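Local coordinates for protein MdcA (Pseudomonas aeruginosa, PDB 5VIT) that is the alpha subunit of malonate decarboxylase and probably acts as the transferase that replaces the acetyl group on the enzyme's acyl carrier protein with malonyl, at residues 401-404 with 410-413; 457-462 with 469-474. All blocks are in the same frame, centred on the assembly; numbering follows the deposited sequence.

Contact 1 (401-404 with 410-413); sequences DMRG and LERG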
loop_
_atom_site.group_PDB
_atom_site.type_symbol
_atom_site.label_atom_id
_atom_site.label_comp_id
_atom_site.label_asym_id
_atom_site.label_seq_id
_atom_site.Cartn_x
_atom_site.Cartn_y
_atom_site.Cartn_z
ATOM N N ASP A 401 -9.140 -6.060 16.162
ATOM C CA ASP A 401 -9.190 -5.465 14.814
ATOM C C ASP A 401 -8.757 -6.436 13.720
ATOM O O ASP A 401 -9.024 -6.219 12.547
ATOM C CB ASP A 401 -8.315 -4.211 14.718
ATOM C CG ASP A 401 -8.777 -3.274 13.594
ATOM O OD1 ASP A 401 -7.933 -2.673 12.880
ATOM O OD2 ASP A 401 -10.012 -3.157 13.415
ATOM N N MET A 402 -8.081 -7.505 14.116
ATOM C CA MET A 402 -7.565 -8.464 13.168
ATOM C C MET A 402 -8.615 -9.469 12.697
ATOM O O MET A 402 -8.341 -10.241 11.785
ATOM C CB MET A 402 -6.371 -9.193 13.789
ATOM C CG MET A 402 -5.265 -8.238 14.249
ATOM S SD MET A 402 -4.490 -7.417 12.832
ATOM C CE MET A 402 -3.627 -8.767 12.377
ATOM N N ARG A 403 -9.805 -9.469 13.303
ATOM C CA ARG A 403 -10.821 -10.440 12.901
ATOM C C ARG A 403 -11.461 -10.022 11.579
ATOM O O ARG A 403 -11.767 -8.847 11.369
ATOM C CB ARG A 403 -11.892 -10.603 13.982
ATOM C CG ARG A 403 -11.334 -10.480 15.371
ATOM C CD ARG A 403 -11.997 -11.343 16.430
ATOM N NE ARG A 403 -13.443 -11.226 16.654
ATOM C CZ ARG A 403 -14.142 -10.102 16.844
ATOM N NH1 ARG A 403 -13.583 -8.886 16.798
ATOM N NH2 ARG A 403 -15.443 -10.212 17.064
ATOM N N GLY A 404 -11.653 -10.993 10.690
ATOM C CA GLY A 404 -12.316 -10.747 9.424
ATOM C C GLY A 404 -13.813 -10.565 9.605
ATOM O O GLY A 404 -14.464 -9.868 8.825
ATOM N N LEU A 410 -17.027 -17.038 17.596
ATOM C CA LEU A 410 -16.008 -18.080 17.684
ATOM C C LEU A 410 -14.675 -17.708 17.022
ATOM O O LEU A 410 -13.694 -18.416 17.205
ATOM C CB LEU A 410 -16.539 -19.377 17.077
ATOM C CG LEU A 410 -17.552 -20.134 17.946
ATOM C CD1 LEU A 410 -18.235 -21.252 17.123
ATOM C CD2 LEU A 410 -16.871 -20.719 19.170
ATOM N N GLU A 411 -14.627 -16.607 16.269
ATOM C CA GLU A 411 -13.357 -16.155 15.673
ATOM C C GLU A 411 -12.522 -15.367 16.681
ATOM O O GLU A 411 -12.946 -14.321 17.176
ATOM C CB GLU A 411 -13.586 -15.285 14.426
ATOM C CG GLU A 411 -12.279 -14.914 13.740
ATOM C CD GLU A 411 -12.434 -14.000 12.536
ATOM O OE1 GLU A 411 -11.401 -13.484 12.066
ATOM O OE2 GLU A 411 -13.566 -13.800 12.049
ATOM N N ARG A 412 -11.322 -15.847 16.978
ATOM C CA ARG A 412 -10.513 -15.169 17.985
ATOM C C ARG A 412 -9.695 -14.039 17.375
ATOM O O ARG A 412 -9.524 -13.966 16.172
ATOM C CB ARG A 412 -9.605 -16.157 18.730
ATOM C CG ARG A 412 -8.834 -17.161 17.879
ATOM C CD ARG A 412 -7.917 -18.018 18.790
ATOM N NE ARG A 412 -7.600 -19.318 18.205
ATOM C CZ ARG A 412 -6.900 -20.277 18.824
ATOM N NH1 ARG A 412 -6.403 -20.100 20.048
ATOM N NH2 ARG A 412 -6.686 -21.433 18.212
ATOM N N GLY A 413 -9.238 -13.124 18.222
ATOM C CA GLY A 413 -8.383 -12.042 17.779
ATOM C C GLY A 413 -6.975 -12.549 17.512
ATOM O O GLY A 413 -6.696 -13.737 17.676
#
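R403 and E411 lie along each other's chains, each side chain reaching the backbone of the opposite segment. Following R403 outward, CB rests on the E411 carboxylate, 3.5 Å from OE1. CG, beside the backbone N and anti to the carbonyl carbon (chi1 -35°), lies 4.0 Å from R412 O. Bends at chi2 and chi3 then bring CD against the opposite backbone, 3.2 Å from E411 O and near G413 N. NE presents its N-H at the guanidinium edge to E411 O, a weak bond of 3.2 Å with a poor angle of 123°. At the tip, NH1 and NH2 go to L400 O and P406 O, again weakly, so several slight bonds share the hold on the group. E411 answers with an extended chain whose OE1 accepts the G404 N-H on its syn side at 2.9 Å, while OE2 takes E405 N. The carboxylate thus grips two successive amides, and it may also feel the arginine's charge, although R403 NE and E411 OE2 stay 5.3 Å apart. The contact pinches together the base of a partly buried loop that leaves helix 397-400 and leads into strand 416-420.

Contact 2 (457-462 with 469-474); sequences DDVTHV and AYLYKA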
loop_
_atom_site.group_PDB
_atom_site.type_symbol
_atom_site.label_atom_id
_atom_site.label_comp_id
_atom_site.label_asym_id
_atom_site.label_seq_id
_atom_site.Cartn_x
_atom_site.Cartn_y
_atom_site.Cartn_z
ATOM N N ASP A 457 3.184 -17.856 8.812
ATOM C CA ASP A 457 1.769 -17.887 9.185
ATOM C C ASP A 457 1.508 -17.114 10.487
ATOM O O ASP A 457 0.368 -16.956 10.910
ATOM C CB ASP A 457 1.289 -19.332 9.307
ATOM C CG ASP A 457 2.284 -20.201 10.051
ATOM O OD1 ASP A 457 3.245 -20.699 9.416
ATOM O OD2 ASP A 457 2.122 -20.360 11.271
ATOM N N ASP A 458 2.570 -16.606 11.096
ATOM C CA ASP A 458 2.434 -15.773 12.282
ATOM C C ASP A 458 2.452 -14.285 11.954
ATOM O O ASP A 458 2.145 -13.451 12.802
ATOM C CB ASP A 458 3.547 -16.074 13.275
ATOM C CG ASP A 458 3.225 -17.256 14.179
ATOM O OD1 ASP A 458 4.085 -18.151 14.252
ATOM O OD2 ASP A 458 2.136 -17.273 14.828
ATOM N N VAL A 459 2.820 -13.954 10.723
ATOM C CA VAL A 459 3.064 -12.567 10.383
ATOM C C VAL A 459 1.760 -11.929 9.913
ATOM O O VAL A 459 1.095 -12.451 9.013
ATOM C CB VAL A 459 4.180 -12.425 9.307
ATOM C CG1 VAL A 459 4.334 -10.973 8.897
ATOM C CG2 VAL A 459 5.534 -12.982 9.837
ATOM N N THR A 460 1.384 -10.825 10.567
ATOM C CA THR A 460 0.199 -10.048 10.183
ATOM C C THR A 460 0.527 -8.910 9.205
ATOM O O THR A 460 -0.337 -8.481 8.425
ATOM C CB THR A 460 -0.521 -9.456 11.432
ATOM O OG1 THR A 460 0.360 -8.579 12.158
ATOM C CG2 THR A 460 -0.967 -10.590 12.358
ATOM N N HIS A 461 1.768 -8.427 9.240
ATOM C CA HIS A 461 2.165 -7.283 8.417
ATOM C C HIS A 461 3.587 -7.442 7.942
ATOM O O HIS A 461 4.497 -7.648 8.752
ATOM C CB HIS A 461 2.088 -5.952 9.188
ATOM C CG HIS A 461 0.712 -5.552 9.623
ATOM N ND1 HIS A 461 0.090 -6.106 10.722
ATOM C CD2 HIS A 461 -0.139 -4.612 9.140
ATOM C CE1 HIS A 461 -1.096 -5.546 10.882
ATOM N NE2 HIS A 461 -1.259 -4.636 9.938
ATOM N N VAL A 462 3.797 -7.320 6.636
ATOM C CA VAL A 462 5.153 -7.164 6.142
ATOM C C VAL A 462 5.313 -5.720 5.714
ATOM O O VAL A 462 4.541 -5.212 4.892
ATOM C CB VAL A 462 5.480 -8.112 4.984
ATOM C CG1 VAL A 462 6.796 -7.685 4.300
ATOM C CG2 VAL A 462 5.601 -9.524 5.504
ATOM N N ALA A 469 2.276 -5.045 3.292
ATOM C CA ALA A 469 1.383 -6.134 2.933
ATOM C C ALA A 469 0.624 -6.547 4.180
ATOM O O ALA A 469 1.245 -6.932 5.177
ATOM C CB ALA A 469 2.155 -7.314 2.357
ATOM N N TYR A 470 -0.709 -6.454 4.128
ATOM C CA TYR A 470 -1.570 -6.803 5.276
ATOM C C TYR A 470 -1.925 -8.291 5.279
ATOM O O TYR A 470 -3.063 -8.676 4.981
ATOM C CB TYR A 470 -2.855 -5.967 5.264
ATOM C CG TYR A 470 -2.634 -4.488 5.523
ATOM C CD1 TYR A 470 -2.488 -3.593 4.468
ATOM C CD2 TYR A 470 -2.563 -3.991 6.823
ATOM C CE1 TYR A 470 -2.285 -2.241 4.701
ATOM C CE2 TYR A 470 -2.354 -2.632 7.065
ATOM C CZ TYR A 470 -2.223 -1.763 6.000
ATOM O OH TYR A 470 -2.019 -0.409 6.219
ATOM N N LEU A 471 -0.938 -9.116 5.612
ATOM C CA LEU A 471 -1.038 -10.568 5.498
ATOM C C LEU A 471 -2.188 -11.159 6.303
ATOM O O LEU A 471 -2.711 -12.222 5.961
ATOM C CB LEU A 471 0.282 -11.223 5.950
ATOM C CG LEU A 471 1.582 -10.831 5.222
ATOM C CD1 LEU A 471 2.741 -11.811 5.523
ATOM C CD2 LEU A 471 1.371 -10.710 3.739
ATOM N N TYR A 472 -2.596 -10.485 7.378
ATOM C CA TYR A 472 -3.642 -11.066 8.210
ATOM C C TYR A 472 -4.937 -11.196 7.440
ATOM O O TYR A 472 -5.825 -11.950 7.838
ATOM C CB TYR A 472 -3.853 -10.243 9.466
ATOM C CG TYR A 472 -4.600 -8.938 9.280
ATOM C CD1 TYR A 472 -3.921 -7.771 8.964
ATOM C CD2 TYR A 472 -5.980 -8.866 9.473
ATOM C CE1 TYR A 472 -4.597 -6.574 8.815
ATOM C CE2 TYR A 472 -6.662 -7.678 9.320
ATOM C CZ TYR A 472 -5.960 -6.532 8.995
ATOM O OH TYR A 472 -6.614 -5.333 8.847
ATOM N N LYS A 473 -5.038 -10.471 6.326
ATOM C CA LYS A 473 -6.221 -10.527 5.470
ATOM C C LYS A 473 -6.175 -11.682 4.467
ATOM O O LYS A 473 -7.192 -12.028 3.867
ATOM C CB LYS A 473 -6.381 -9.197 4.716
ATOM C CG LYS A 473 -6.656 -7.979 5.618
ATOM C CD LYS A 473 -6.626 -6.706 4.775
ATOM C CE LYS A 473 -7.279 -5.512 5.444
ATOM N NZ LYS A 473 -6.942 -4.229 4.710
ATOM N N ALA A 474 -4.998 -12.269 4.266
ATOM C CA ALA A 474 -4.856 -13.380 3.318
ATOM C C ALA A 474 -5.735 -14.588 3.669
ATOM O O ALA A 474 -5.711 -15.086 4.794
ATOM C CB ALA A 474 -3.379 -13.813 3.224
#
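H461 and Y470 meet rim to rim, CD2 of the H461 imidazole 3.4 Å from CD2 of the Y470 phenol, with their planes turned 72° apart and neither ring over the other's face. Y472 runs alongside H461, pointing the same way, its ring inclined at 40° and its CE1 4.0 Å from H461 NE2. CG of Y472 sits between its own backbone N and carbonyl carbon (chi1 75°), a setting that swings the ring edge to T460 O, near CD1; CB itself packs on T460 CB. The rotation of the imidazole is fixed from both nitrogens: H461 ND1 is hydrogen-bonded to T460 OG1 at 2.9 Å, and NE2 to H252 NE2. T460 OG1 is in turn bonded to V417 N of the adjoining strand 416-420. These rings stand at the end of a beta hairpin formed by strands 461-464 and 467-469. V462 and A469 form an antiparallel hydrogen-bonded pair at its open end, V462 N giving to A469 O at 3.0 Å and A469 N to V462 O at 2.8 Å. Past this pair the chain swings through an inverse gamma turn centred on Y470 into the 3-10 segment 471-473, where Y472 N reaches back to T460 O at 3.2 Å. L471 points toward 457-462, its CB against V459 O; CD1 lies across the valines, touching V459 CG1 at 3.8 Å and V462 CG2 also. M483 and I484 of helix 477-486 also pack on L471.

Overall arrangement
Contact 1 is partly buried near the surface, whereas contact 2 is almost wholly buried. The first draws two loop segments together through a carboxylate and weak arginine bonds; the second combines strand pairing with aromatic and aliphatic packing. Both border strand 416-420: the loop of contact 1 runs into it, and strand 461-464, which holds the end of 457-462, lies next to it in the mixed sheet. M402 joins them directly, its CE lying 3.2 Å from T460 CG2 and 3.3 Å from Y472 CG. H252, the partner of H461 in contact 2, is also hydrogen-bonded through ND1 to D401 OD1. No other subunit touches either contact, so both belong to the chain's internal packing.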